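Local coordinates for protein aromatic amino acid exporter YddG (Starkeya novella, PDB 5I20) that exports amino acids of many kinds, among them L-threonine, L-methionine, L-lysine and L-glutamate, across the bacterial inner membrane through a large central cavity, at residues 11-16 with 225-230; 40-45 with 216-221; 102-107 with 159-164. All blocks are in the same frame, centred on the assembly; numbering follows the deposited sequence.

Contact 1. Residues 11-16 with 225-230. With OLC ((2R)-2,3-dihydroxypropyl (9Z)-octadec-9-enoate), chain J.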
ATOM      1  N   PHE A  11       7.051  -8.980   0.900  1.00 40.97           N
ATOM      2  CA  PHE A  11       7.243  -8.255   2.149  1.00 42.14           C
ATOM      3  C   PHE A  11       8.157  -7.045   1.968  1.00 43.85           C
ATOM      4  O   PHE A  11       8.174  -6.142   2.809  1.00 44.60           O
ATOM      5  CB  PHE A  11       7.806  -9.178   3.231  1.00 40.53           C
ATOM      6  CG  PHE A  11       7.911  -8.526   4.578  1.00 40.73           C
ATOM      7  CD1 PHE A  11       6.769  -8.173   5.278  1.00 39.42           C
ATOM      8  CD2 PHE A  11       9.146  -8.253   5.140  1.00 41.86           C
ATOM      9  CE1 PHE A  11       6.855  -7.564   6.518  1.00 38.74           C
ATOM     10  CE2 PHE A  11       9.238  -7.645   6.380  1.00 45.74           C
ATOM     11  CZ  PHE A  11       8.090  -7.300   7.069  1.00 39.26           C
ATOM     12  N   THR A  12       8.913  -7.020   0.875  1.00 41.38           N
ATOM     13  CA  THR A  12       9.775  -5.878   0.602  1.00 43.00           C
ATOM     14  C   THR A  12       8.937  -4.660   0.201  1.00 48.42           C
ATOM     15  O   THR A  12       9.342  -3.523   0.441  1.00 50.96           O
ATOM     16  CB  THR A  12      10.821  -6.190  -0.494  1.00 48.48           C
ATOM     17  OG1 THR A  12      10.167  -6.539  -1.718  1.00 45.30           O
ATOM     18  CG2 THR A  12      11.726  -7.340  -0.058  1.00 49.23           C
ATOM     19  N   ALA A  13       7.769  -4.898  -0.393  1.00 40.34           N
ATOM     20  CA  ALA A  13       6.838  -3.811  -0.700  1.00 42.11           C
ATOM     21  C   ALA A  13       6.351  -3.151   0.584  1.00 43.12           C
ATOM     22  O   ALA A  13       6.248  -1.926   0.670  1.00 42.19           O
ATOM     23  CB  ALA A  13       5.654  -4.322  -1.509  1.00 39.21           C
ATOM     24  N   ILE A  14       6.053  -3.981   1.578  1.00 38.23           N
ATOM     25  CA  ILE A  14       5.623  -3.511   2.887  1.00 50.23           C
ATOM     26  C   ILE A  14       6.729  -2.704   3.566  1.00 47.60           C
ATOM     27  O   ILE A  14       6.460  -1.704   4.233  1.00 47.57           O
ATOM     28  CB  ILE A  14       5.203  -4.690   3.783  1.00 37.22           C
ATOM     29  CG1 ILE A  14       4.071  -5.472   3.113  1.00 36.86           C
ATOM     30  CG2 ILE A  14       4.789  -4.203   5.162  1.00 36.67           C
ATOM     31  CD1 ILE A  14       3.786  -6.821   3.751  1.00 39.54           C
ATOM     32  N   LEU A  15       7.972  -3.140   3.387  1.00 39.04           N
ATOM     33  CA  LEU A  15       9.120  -2.406   3.911  1.00 43.54           C
ATOM     34  C   LEU A  15       9.259  -1.045   3.233  1.00 44.04           C
ATOM     35  O   LEU A  15       9.502  -0.041   3.895  1.00 41.58           O
ATOM     36  CB  LEU A  15      10.407  -3.212   3.730  1.00 45.79           C
ATOM     37  CG  LEU A  15      10.527  -4.495   4.551  1.00 51.44           C
ATOM     38  CD1 LEU A  15      11.821  -5.223   4.225  1.00 51.36           C
ATOM     39  CD2 LEU A  15      10.440  -4.185   6.037  1.00 50.49           C
ATOM     40  N   LEU A  16       9.094  -1.017   1.914  1.00 47.63           N
ATOM     41  CA  LEU A  16       9.241   0.223   1.156  1.00 46.58           C
ATOM     42  C   LEU A  16       8.100   1.199   1.441  1.00 45.28           C
ATOM     43  O   LEU A  16       8.313   2.409   1.487  1.00 49.01           O
ATOM     44  CB  LEU A  16       9.332  -0.074  -0.346  1.00 49.42           C
ATOM     45  CG  LEU A  16      10.658  -0.682  -0.823  1.00 52.58           C
ATOM     46  CD1 LEU A  16      10.542  -1.190  -2.250  1.00 54.01           C
ATOM     47  CD2 LEU A  16      11.794   0.329  -0.709  1.00 47.59           C
ATOM     48  N   PHE A 225       5.670  -1.838  -6.142  1.00 42.74           N
ATOM     49  CA  PHE A 225       4.525  -2.371  -6.874  1.00 41.13           C
ATOM     50  C   PHE A 225       4.885  -3.640  -7.636  1.00 43.10           C
ATOM     51  O   PHE A 225       4.044  -4.519  -7.821  1.00 45.25           O
ATOM     52  CB  PHE A 225       3.948  -1.318  -7.822  1.00 41.27           C
ATOM     53  CG  PHE A 225       3.190  -0.234  -7.115  1.00 46.85           C
ATOM     54  CD1 PHE A 225       1.955  -0.496  -6.543  1.00 42.84           C
ATOM     55  CD2 PHE A 225       3.716   1.041  -7.005  1.00 50.54           C
ATOM     56  CE1 PHE A 225       1.256   0.497  -5.881  1.00 48.84           C
ATOM     57  CE2 PHE A 225       3.022   2.038  -6.347  1.00 52.14           C
ATOM     58  CZ  PHE A 225       1.791   1.766  -5.783  1.00 49.18           C
ATOM     59  N   TYR A 226       6.136  -3.746  -8.064  1.00 44.07           N
ATOM     60  CA  TYR A 226       6.579  -4.940  -8.774  1.00 49.07           C
ATOM     61  C   TYR A 226       6.814  -6.090  -7.803  1.00 45.80           C
ATOM     62  O   TYR A 226       6.474  -7.235  -8.095  1.00 46.70           O
ATOM     63  CB  TYR A 226       7.848  -4.651  -9.577  1.00 49.83           C
ATOM     64  CG  TYR A 226       7.693  -3.483 -10.523  1.00 55.04           C
ATOM     65  CD1 TYR A 226       7.231  -3.668 -11.821  1.00 59.30           C
ATOM     66  CD2 TYR A 226       7.994  -2.192 -10.112  1.00 57.07           C
ATOM     67  CE1 TYR A 226       7.084  -2.599 -12.684  1.00 60.11           C
ATOM     68  CE2 TYR A 226       7.848  -1.119 -10.968  1.00 60.60           C
ATOM     69  CZ  TYR A 226       7.391  -1.328 -12.251  1.00 59.90           C
ATOM     70  OH  TYR A 226       7.247  -0.259 -13.100  1.00 62.99           O
ATOM     71  N   THR A 227       7.389  -5.782  -6.645  1.00 45.62           N
ATOM     72  CA  THR A 227       7.670  -6.807  -5.646  1.00 50.97           C
ATOM     73  C   THR A 227       6.377  -7.241  -4.949  1.00 48.05           C
ATOM     74  O   THR A 227       6.285  -8.347  -4.423  1.00 56.00           O
ATOM     75  CB  THR A 227       8.707  -6.307  -4.611  1.00 52.70           C
ATOM     76  OG1 THR A 227       9.053  -7.364  -3.713  1.00 66.22           O
ATOM     77  CG2 THR A 227       8.161  -5.167  -3.809  1.00 42.42           C
ATOM     78  N   TRP A 228       5.376  -6.366  -4.965  1.00 47.20           N
ATOM     79  CA  TRP A 228       4.055  -6.684  -4.434  1.00 48.21           C
ATOM     80  C   TRP A 228       3.306  -7.565  -5.429  1.00 48.43           C
ATOM     81  O   TRP A 228       2.589  -8.492  -5.048  1.00 46.99           O
ATOM     82  CB  TRP A 228       3.275  -5.399  -4.145  1.00 48.56           C
ATOM     83  CG  TRP A 228       1.921  -5.589  -3.530  1.00 48.01           C
ATOM     84  CD1 TRP A 228       0.713  -5.389  -4.135  1.00 38.34           C
ATOM     85  CD2 TRP A 228       1.634  -5.993  -2.185  1.00 47.97           C
ATOM     86  NE1 TRP A 228      -0.306  -5.650  -3.254  1.00 45.02           N
ATOM     87  CE2 TRP A 228       0.230  -6.022  -2.050  1.00 43.86           C
ATOM     88  CE3 TRP A 228       2.424  -6.338  -1.085  1.00 44.68           C
ATOM     89  CZ2 TRP A 228      -0.397  -6.381  -0.860  1.00 36.56           C
ATOM     90  CZ3 TRP A 228       1.797  -6.694   0.097  1.00 42.45           C
ATOM     91  CH2 TRP A 228       0.402  -6.714   0.199  1.00 36.48           C
ATOM     92  N   ASP A 229       3.493  -7.269  -6.711  1.00 48.24           N
ATOM     93  CA  ASP A 229       2.902  -8.063  -7.781  1.00 50.76           C
ATOM     94  C   ASP A 229       3.394  -9.507  -7.710  1.00 51.72           C
ATOM     95  O   ASP A 229       2.613 -10.446  -7.886  1.00 49.17           O
ATOM     96  CB  ASP A 229       3.226  -7.451  -9.146  1.00 46.97           C
ATOM     97  CG  ASP A 229       2.445  -8.094 -10.273  1.00 48.15           C
ATOM     98  OD1 ASP A 229       1.223  -7.857 -10.365  1.00 46.88           O
ATOM     99  OD2 ASP A 229       3.056  -8.826 -11.079  1.00 59.74           O
ATOM    100  N   ILE A 230       4.685  -9.678  -7.440  1.00 50.34           N
ATOM    101  CA  ILE A 230       5.273 -11.009  -7.311  1.00 45.94           C
ATOM    102  C   ILE A 230       4.675 -11.770  -6.127  1.00 46.53           C
ATOM    103  O   ILE A 230       4.306 -12.938  -6.253  1.00 45.97           O
ATOM    104  CB  ILE A 230       6.804 -10.934  -7.150  1.00 52.61           C
ATOM    105  CG1 ILE A 230       7.445 -10.421  -8.443  1.00 55.89           C
ATOM    106  CG2 ILE A 230       7.374 -12.298  -6.777  1.00 47.98           C
ATOM    107  CD1 ILE A 230       8.958 -10.342  -8.393  1.00 49.14           C
TER
HETATM  108  C10 OLC J 304      13.577  -3.064   1.008  1.00 68.95           C
HETATM  109  C9  OLC J 304      13.606  -3.983  -0.168  1.00 66.97           C
HETATM  110  C11 OLC J 304      14.297  -1.759   0.940  1.00 68.50           C
HETATM  111  C8  OLC J 304      14.269  -3.538  -1.428  1.00 68.16           C
HETATM  112  C7  OLC J 304      14.958  -4.695  -2.069  1.00 66.93           C
HETATM  113  C6  OLC J 304      13.950  -5.664  -2.590  1.00 65.38           C
HETATM  114  C5  OLC J 304      14.304  -6.034  -3.989  1.00 64.87           C
HETATM  115  C4  OLC J 304      14.367  -7.518  -4.129  1.00 65.03           C
HETATM  116  C3  OLC J 304      14.091  -7.879  -5.550  1.00 68.22           C
HETATM  117  C2  OLC J 304      14.651  -9.228  -5.847  1.00 72.55           C
HETATM  118  C1  OLC J 304      13.981  -9.790  -7.054  1.00 77.12           C
HETATM  119  O19 OLC J 304      14.006 -11.145  -7.281  1.00 79.07           O
HETATM  120  O20 OLC J 304      13.363  -9.054  -7.810  1.00 78.03           O

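Contact 2. Residues 40-45 with 216-221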
ATOM      1  N   PHE A  40       5.102   8.121 -10.334  1.00 50.27           N
ATOM      2  CA  PHE A  40       4.707   6.921 -11.067  1.00 55.92           C
ATOM      3  C   PHE A  40       5.335   6.863 -12.454  1.00 59.94           C
ATOM      4  O   PHE A  40       5.489   5.781 -13.022  1.00 62.90           O
ATOM      5  CB  PHE A  40       3.183   6.823 -11.166  1.00 57.64           C
ATOM      6  CG  PHE A  40       2.559   6.077 -10.023  1.00 60.07           C
ATOM      7  CD1 PHE A  40       2.285   6.720  -8.827  1.00 65.71           C
ATOM      8  CD2 PHE A  40       2.269   4.731 -10.136  1.00 59.87           C
ATOM      9  CE1 PHE A  40       1.719   6.034  -7.772  1.00 65.58           C
ATOM     10  CE2 PHE A  40       1.704   4.039  -9.084  1.00 62.63           C
ATOM     11  CZ  PHE A  40       1.430   4.692  -7.901  1.00 66.32           C
ATOM     12  N   THR A  41       5.692   8.021 -13.000  1.00 56.79           N
ATOM     13  CA  THR A  41       6.477   8.054 -14.227  1.00 55.18           C
ATOM     14  C   THR A  41       7.855   7.473 -13.931  1.00 52.86           C
ATOM     15  O   THR A  41       8.365   6.648 -14.687  1.00 56.79           O
ATOM     16  CB  THR A  41       6.614   9.481 -14.794  1.00 57.68           C
ATOM     17  OG1 THR A  41       5.322   9.970 -15.170  1.00 62.85           O
ATOM     18  CG2 THR A  41       7.521   9.489 -16.013  1.00 51.25           C
ATOM     19  N   ILE A  42       8.445   7.895 -12.816  1.00 52.26           N
ATOM     20  CA  ILE A  42       9.728   7.359 -12.379  1.00 54.17           C
ATOM     21  C   ILE A  42       9.586   5.876 -12.050  1.00 55.87           C
ATOM     22  O   ILE A  42      10.431   5.063 -12.420  1.00 60.15           O
ATOM     23  CB  ILE A  42      10.275   8.119 -11.151  1.00 57.95           C
ATOM     24  CG1 ILE A  42      10.525   9.588 -11.508  1.00 60.41           C
ATOM     25  CG2 ILE A  42      11.560   7.474 -10.643  1.00 56.89           C
ATOM     26  CD1 ILE A  42      10.941  10.452 -10.334  1.00 56.52           C
ATOM     27  N   GLY A  43       8.497   5.532 -11.373  1.00 52.88           N
ATOM     28  CA  GLY A  43       8.212   4.153 -11.023  1.00 50.72           C
ATOM     29  C   GLY A  43       8.056   3.252 -12.228  1.00 54.12           C
ATOM     30  O   GLY A  43       8.611   2.152 -12.270  1.00 53.58           O
ATOM     31  N   GLY A  44       7.295   3.718 -13.214  1.00 51.39           N
ATOM     32  CA  GLY A  44       7.122   2.976 -14.448  1.00 53.33           C
ATOM     33  C   GLY A  44       8.426   2.865 -15.210  1.00 54.77           C
ATOM     34  O   GLY A  44       8.670   1.877 -15.899  1.00 56.09           O
ATOM     35  N   ALA A  45       9.270   3.883 -15.080  1.00 58.11           N
ATOM     36  CA  ALA A  45      10.550   3.908 -15.779  1.00 66.81           C
ATOM     37  C   ALA A  45      11.508   2.877 -15.198  1.00 68.32           C
ATOM     38  O   ALA A  45      12.288   2.266 -15.927  1.00 71.46           O
ATOM     39  CB  ALA A  45      11.163   5.298 -15.714  1.00 67.63           C
ATOM     40  N   LEU A 216      10.802   8.375  -3.689  1.00 58.67           N
ATOM     41  CA  LEU A 216       9.459   7.810  -3.718  1.00 58.15           C
ATOM     42  C   LEU A 216       9.220   7.059  -5.024  1.00 61.41           C
ATOM     43  O   LEU A 216       8.632   5.980  -5.031  1.00 64.27           O
ATOM     44  CB  LEU A 216       8.408   8.908  -3.546  1.00 56.53           C
ATOM     45  CG  LEU A 216       8.323   9.621  -2.195  1.00 59.33           C
ATOM     46  CD1 LEU A 216       7.258  10.709  -2.235  1.00 57.97           C
ATOM     47  CD2 LEU A 216       8.031   8.628  -1.082  1.00 62.68           C
ATOM     48  N   GLY A 217       9.688   7.637  -6.126  1.00 61.11           N
ATOM     49  CA  GLY A 217       9.493   7.054  -7.441  1.00 60.03           C
ATOM     50  C   GLY A 217      10.236   5.748  -7.650  1.00 58.82           C
ATOM     51  O   GLY A 217       9.719   4.829  -8.281  1.00 57.16           O
ATOM     52  N   ILE A 218      11.453   5.666  -7.123  1.00 55.61           N
ATOM     53  CA  ILE A 218      12.271   4.468  -7.281  1.00 58.73           C
ATOM     54  C   ILE A 218      11.884   3.374  -6.283  1.00 60.29           C
ATOM     55  O   ILE A 218      11.781   2.204  -6.646  1.00 61.92           O
ATOM     56  CB  ILE A 218      13.770   4.788  -7.120  1.00 58.42           C
ATOM     57  CG1 ILE A 218      14.203   5.841  -8.143  1.00 62.25           C
ATOM     58  CG2 ILE A 218      14.610   3.529  -7.273  1.00 60.77           C
ATOM     59  CD1 ILE A 218      15.676   6.178  -8.082  1.00 65.76           C
ATOM     60  N   GLY A 219      11.660   3.761  -5.032  1.00 60.25           N
ATOM     61  CA  GLY A 219      11.406   2.805  -3.969  1.00 57.64           C
ATOM     62  C   GLY A 219       9.957   2.381  -3.807  1.00 57.75           C
ATOM     63  O   GLY A 219       9.541   1.361  -4.357  1.00 60.05           O
ATOM     64  N   PRO A 220       9.179   3.163  -3.041  1.00 56.82           N
ATOM     65  CA  PRO A 220       7.770   2.879  -2.736  1.00 57.16           C
ATOM     66  C   PRO A 220       6.869   2.779  -3.969  1.00 62.26           C
ATOM     67  O   PRO A 220       5.678   2.497  -3.828  1.00 57.19           O
ATOM     68  CB  PRO A 220       7.360   4.073  -1.868  1.00 57.09           C
ATOM     69  CG  PRO A 220       8.630   4.542  -1.252  1.00 53.06           C
ATOM     70  CD  PRO A 220       9.668   4.347  -2.316  1.00 57.32           C
ATOM     71  N   VAL A 221       7.427   3.011  -5.154  1.00 67.75           N
ATOM     72  CA  VAL A 221       6.679   2.868  -6.397  1.00 69.15           C
ATOM     73  C   VAL A 221       7.430   1.994  -7.398  1.00 75.48           C
ATOM     74  O   VAL A 221       6.926   0.958  -7.836  1.00 78.54           O
ATOM     75  CB  VAL A 221       6.385   4.237  -7.047  1.00 63.04           C
ATOM     76  CG1 VAL A 221       5.753   4.046  -8.414  1.00 61.59           C
ATOM     77  CG2 VAL A 221       5.482   5.075  -6.152  1.00 56.83           C
TER

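Contact 3. Residues 102-107 with 159-164. With OLC ((2R)-2,3-dihydroxypropyl (9Z)-octadec-9-enoate), chain G.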
ATOM      1  N   PRO A 102      -5.531  -4.237   4.769  1.00 33.52           N
ATOM      2  CA  PRO A 102      -4.868  -5.532   4.969  1.00 37.26           C
ATOM      3  C   PRO A 102      -5.835  -6.625   5.424  1.00 40.64           C
ATOM      4  O   PRO A 102      -5.707  -7.768   4.985  1.00 36.61           O
ATOM      5  CB  PRO A 102      -3.829  -5.232   6.054  1.00 40.47           C
ATOM      6  CG  PRO A 102      -3.565  -3.768   5.924  1.00 38.08           C
ATOM      7  CD  PRO A 102      -4.901  -3.177   5.579  1.00 35.06           C
ATOM      8  N   LEU A 103      -6.790  -6.276   6.282  1.00 39.85           N
ATOM      9  CA  LEU A 103      -7.815  -7.220   6.717  1.00 39.07           C
ATOM     10  C   LEU A 103      -8.666  -7.678   5.532  1.00 34.14           C
ATOM     11  O   LEU A 103      -9.036  -8.846   5.434  1.00 36.08           O
ATOM     12  CB  LEU A 103      -8.699  -6.591   7.797  1.00 40.77           C
ATOM     13  CG  LEU A 103      -9.887  -7.413   8.310  1.00 43.20           C
ATOM     14  CD1 LEU A 103      -9.417  -8.724   8.925  1.00 34.19           C
ATOM     15  CD2 LEU A 103     -10.701  -6.606   9.318  1.00 34.04           C
ATOM     16  N   LEU A 104      -8.961  -6.750   4.629  1.00 36.61           N
ATOM     17  CA  LEU A 104      -9.778  -7.047   3.460  1.00 39.52           C
ATOM     18  C   LEU A 104      -9.097  -8.057   2.542  1.00 45.82           C
ATOM     19  O   LEU A 104      -9.745  -8.959   2.015  1.00 48.07           O
ATOM     20  CB  LEU A 104     -10.094  -5.762   2.691  1.00 39.05           C
ATOM     21  CG  LEU A 104     -11.040  -4.788   3.391  1.00 36.64           C
ATOM     22  CD1 LEU A 104     -11.266  -3.539   2.555  1.00 34.75           C
ATOM     23  CD2 LEU A 104     -12.364  -5.473   3.710  1.00 37.99           C
ATOM     24  N   ILE A 105      -7.790  -7.902   2.358  1.00 45.95           N
ATOM     25  CA  ILE A 105      -7.015  -8.847   1.566  1.00 44.37           C
ATOM     26  C   ILE A 105      -7.079 -10.251   2.172  1.00 35.90           C
ATOM     27  O   ILE A 105      -7.286 -11.234   1.456  1.00 36.71           O
ATOM     28  CB  ILE A 105      -5.540  -8.398   1.435  1.00 42.87           C
ATOM     29  CG1 ILE A 105      -5.439  -7.202   0.482  1.00 43.23           C
ATOM     30  CG2 ILE A 105      -4.663  -9.539   0.947  1.00 36.12           C
ATOM     31  CD1 ILE A 105      -4.029  -6.716   0.251  1.00 41.41           C
ATOM     32  N   VAL A 106      -6.910 -10.339   3.489  1.00 35.48           N
ATOM     33  CA  VAL A 106      -6.997 -11.620   4.183  1.00 48.81           C
ATOM     34  C   VAL A 106      -8.367 -12.253   3.958  1.00 44.62           C
ATOM     35  O   VAL A 106      -8.461 -13.418   3.577  1.00 45.80           O
ATOM     36  CB  VAL A 106      -6.741 -11.473   5.700  1.00 51.32           C
ATOM     37  CG1 VAL A 106      -6.993 -12.796   6.413  1.00 35.97           C
ATOM     38  CG2 VAL A 106      -5.324 -10.986   5.961  1.00 35.16           C
ATOM     39  N   LEU A 107      -9.421 -11.473   4.176  1.00 42.46           N
ATOM     40  CA  LEU A 107     -10.785 -11.951   3.973  1.00 42.12           C
ATOM     41  C   LEU A 107     -11.063 -12.300   2.505  1.00 46.38           C
ATOM     42  O   LEU A 107     -11.676 -13.327   2.215  1.00 43.07           O
ATOM     43  CB  LEU A 107     -11.794 -10.910   4.473  1.00 43.07           C
ATOM     44  CG  LEU A 107     -11.799 -10.655   5.987  1.00 47.80           C
ATOM     45  CD1 LEU A 107     -12.734  -9.513   6.361  1.00 45.89           C
ATOM     46  CD2 LEU A 107     -12.173 -11.925   6.743  1.00 45.49           C
ATOM     47  N   CYS A 159     -11.168   3.391  -1.255  1.00 41.83           N
ATOM     48  CA  CYS A 159      -9.738   3.223  -1.468  1.00 38.96           C
ATOM     49  C   CYS A 159      -9.256   1.862  -0.977  1.00 40.38           C
ATOM     50  O   CYS A 159      -8.530   1.155  -1.679  1.00 44.57           O
ATOM     51  CB  CYS A 159      -8.981   4.350  -0.757  1.00 41.51           C
ATOM     52  SG  CYS A 159      -7.243   4.038  -0.461  1.00 53.22           S
ATOM     53  N   ALA A 160      -9.675   1.500   0.231  1.00 41.71           N
ATOM     54  CA  ALA A 160      -9.278   0.236   0.846  1.00 37.62           C
ATOM     55  C   ALA A 160      -9.760  -0.967   0.042  1.00 39.29           C
ATOM     56  O   ALA A 160      -9.012  -1.925  -0.160  1.00 39.76           O
ATOM     57  CB  ALA A 160      -9.804   0.157   2.275  1.00 34.53           C
ATOM     58  N   VAL A 161     -11.008  -0.910  -0.414  1.00 38.78           N
ATOM     59  CA  VAL A 161     -11.607  -2.009  -1.167  1.00 39.04           C
ATOM     60  C   VAL A 161     -10.964  -2.174  -2.543  1.00 36.42           C
ATOM     61  O   VAL A 161     -10.659  -3.290  -2.965  1.00 44.46           O
ATOM     62  CB  VAL A 161     -13.126  -1.804  -1.346  1.00 43.96           C
ATOM     63  CG1 VAL A 161     -13.709  -2.873  -2.260  1.00 49.35           C
ATOM     64  CG2 VAL A 161     -13.822  -1.813  -0.000  1.00 43.79           C
ATOM     65  N   ILE A 162     -10.760  -1.058  -3.237  1.00 39.87           N
ATOM     66  CA  ILE A 162     -10.179  -1.086  -4.575  1.00 41.08           C
ATOM     67  C   ILE A 162      -8.762  -1.662  -4.548  1.00 44.78           C
ATOM     68  O   ILE A 162      -8.410  -2.510  -5.371  1.00 45.08           O
ATOM     69  CB  ILE A 162     -10.167   0.321  -5.205  1.00 38.51           C
ATOM     70  CG1 ILE A 162     -11.600   0.769  -5.501  1.00 41.41           C
ATOM     71  CG2 ILE A 162      -9.349   0.338  -6.485  1.00 37.88           C
ATOM     72  CD1 ILE A 162     -11.712   2.200  -5.985  1.00 43.78           C
ATOM     73  N   TRP A 163      -7.958  -1.217  -3.589  1.00 42.38           N
ATOM     74  CA  TRP A 163      -6.600  -1.730  -3.442  1.00 37.87           C
ATOM     75  C   TRP A 163      -6.594  -3.201  -3.025  1.00 39.69           C
ATOM     76  O   TRP A 163      -5.772  -3.983  -3.503  1.00 40.91           O
ATOM     77  CB  TRP A 163      -5.818  -0.895  -2.425  1.00 35.48           C
ATOM     78  CG  TRP A 163      -4.482  -1.483  -2.091  1.00 38.96           C
ATOM     79  CD1 TRP A 163      -4.129  -2.114  -0.934  1.00 37.37           C
ATOM     80  CD2 TRP A 163      -3.322  -1.514  -2.933  1.00 40.88           C
ATOM     81  NE1 TRP A 163      -2.820  -2.526  -0.998  1.00 44.24           N
ATOM     82  CE2 TRP A 163      -2.302  -2.171  -2.216  1.00 44.77           C
ATOM     83  CE3 TRP A 163      -3.047  -1.045  -4.221  1.00 36.58           C
ATOM     84  CZ2 TRP A 163      -1.028  -2.372  -2.746  1.00 42.25           C
ATOM     85  CZ3 TRP A 163      -1.782  -1.244  -4.744  1.00 37.12           C
ATOM     86  CH2 TRP A 163      -0.787  -1.901  -4.008  1.00 37.04           C
ATOM     87  N   SER A 164      -7.509  -3.571  -2.134  1.00 40.80           N
ATOM     88  CA  SER A 164      -7.628  -4.960  -1.693  1.00 42.99           C
ATOM     89  C   SER A 164      -8.049  -5.883  -2.828  1.00 45.75           C
ATOM     90  O   SER A 164      -7.549  -7.004  -2.947  1.00 42.39           O
ATOM     91  CB  SER A 164      -8.634  -5.081  -0.547  1.00 45.48           C
ATOM     92  OG  SER A 164      -8.183  -4.388   0.599  1.00 57.58           O
TER
HETATM   93  C10 OLC G 301      -0.944   0.526  -0.110  1.00 36.01           C
HETATM   94  C9  OLC G 301       0.355   0.726  -0.810  1.00 40.57           C
HETATM   95  C11 OLC G 301      -2.106   1.382  -0.476  1.00 36.53           C
HETATM   96  C8  OLC G 301       0.488   1.788  -1.846  1.00 38.74           C
HETATM   97  C16 OLC G 301      -2.513   4.589   3.411  1.00 60.24           C
HETATM   98  C12 OLC G 301      -2.998   1.554   0.706  1.00 44.11           C
HETATM   99  C7  OLC G 301       1.181   2.982  -1.283  1.00 49.90           C
HETATM  100  C15 OLC G 301      -3.331   4.669   2.165  1.00 57.38           C
HETATM  101  C13 OLC G 301      -3.731   2.848   0.588  1.00 50.32           C
HETATM  102  C6  OLC G 301       1.344   4.015  -2.348  1.00 57.95           C
HETATM  103  C14 OLC G 301      -4.045   3.377   1.946  1.00 54.38           C
HETATM  104  C5  OLC G 301       0.671   5.278  -1.929  1.00 64.58           C
HETATM  105  C4  OLC G 301       1.157   6.415  -2.766  1.00 66.13           C
HETATM  106  C3  OLC G 301       0.638   7.702  -2.215  1.00 66.59           C
HETATM  107  C2  OLC G 301       1.287   8.843  -2.923  1.00 70.57           C

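Contact 1. Residues 11-16 with 225-230
A13 and W228 mark the closest backbone approach of two transmembrane helices, their CA atoms 5.5 Å apart, where the axes of 11-16 and 225-230 run nearly antiparallel at 148° and come within 7.8 Å. Small groups make so near an approach possible. The methyl of A13 fits between two neighbours on the facing helix, with T227 CG2 3.5 Å from A13 CB on one hand and the CB of W228 on the other. T227 also presses CG2 to 3.4 Å from the backbone N of A13, because its first torsion (chi1 -175°) turns OG1 anti to the backbone N and leaves the methyl wedged between N and carbonyl carbon. T12 holds its hydroxyl in the reverse way, OG1 lying between N and the carbonyl carbon (chi1 60°), from where it hydrogen-bonds to the carbonyl O of I9, about one turn earlier. Beside T12 is lipid: T12 CB touches C9 of a bound OLC at 3.6 Å, and L16 CD2 meets C11 of the same lipid at 3.7 Å. With an alanine at T12, the O of I9 would probably lose its hydroxyl partner and the acyl chain part of the surface on which it lies. On the other flank the indole of W228 extends beside the first helix, its CZ3 reaching I14 CG1 at 4.0 Å, while NE1 is held by a hydrogen bond to S167 OG. The pairing joins helices from the two EamA-like sequence ranges in this DMT-superfamily transporter, a basket-shaped molecule of inverted repeats around a central substrate cavity.

Contact 2. Residues 40-45 with 216-221
F40 and V221 meet across a steep crossing of two transmembrane helices, 40-45 and 216-221, which brings the two EamA-like halves of this DMT-superfamily fold together through glycine. The axes approach to 7.4 Å at 68°, and the CA atoms of G43 and G217 are only 4.8 Å apart. Although the CB of F40 is directed away from the partner helix, chi1 of -90° swings the ring back beside it, and V221 CG1 settles over one ring face, 4.0 Å from the F40 centroid and 13° off the normal, in a CH-pi contact. V221 presents this methyl because CG1 extends anti to its own backbone N, a pose that also lays the methyl against the CA of G43; a CB on G43 would collide with it. The 217-221 turn is wider than an alpha turn, of pi type, and the helix kinks where P220 N makes no bond to the preceding turn. F40 is further packed by H79 and F225, whose rings meet its own.

Beyond the glycines, I42 points CG2 at the bare backbone of the other helix, 3.7 Å from G217 C, and the same methyl finds I218 CG1 at 4.0 Å nearer the surface. Because G217 has no side chain, I42 can lie this close; a CB there would run into I42 CB. Backbone meets backbone at the centre: the CA of G43 approaches G217 O at 3.2 Å, a bent CA-H...O contact.

Contact 3. Residues 102-107 with 159-164
L104 and S164 are packed most tightly here: L104 CB lies 3.1 Å from S164 OG, a snug carbon-oxygen contact. The axes of 102-107 and 159-164 run at 43° and approach to 8.8 Å, and the nearest CA atoms, those of I105 and S164, are 5.1 Å apart. With chi1 at -65° the serine OG bends back beside its backbone N and lies between two carbonyl oxygens, that of A160 on its own helix, 2.7 Å from S164 OG, and that of W101 at the start of helix 101-108. The two compete for the one proton of this buried hydroxyl, while hydrocarbon presses on it. I105 CG1 also comes to 3.8 Å from S164 CA.

A160 and S164 stand four residues apart, a small-xxx-small pattern familiar from transmembrane helix pairs, and the groove they leave receives L104. Its CD1 runs down that groove to within 4.0 Å of A160 CB.

Nothing so close as the serine contact is found at the outer margin, where V161 lies on the surface. Its own CB points away from the neighbouring helix, and only CG2 touches L104 CD1, at 4.0 Å; L104 is itself partly exposed here, probably to lipid. The inward flank of helix 150-169 differs again, for W163 turns one face of its indole to the acyl chain of a bound OLC, whose C10 sits 3.7 Å from W163 CE2.

Contact 1 is the hub of the three. Its centre lies about 13 Å from that of contact 2 and about 16 Å from that of contact 3, whereas contacts 2 and 3, about 22 Å apart between centres, sit on opposite sides of the chain's centre without touching. Along the sequence contact 3 is nested inside contact 2, and both inside contact 1. Y226 OH probably donates a hydrogen bond to G43 O at 2.9 Å, tying contact 1 to contact 2. Toward contact 3, the stacked indoles bring W228 NE1 to 3.4 Å from W163 CZ2. The OLC chain over W163 runs near the molecular centre, probably within the central substrate-binding cavity.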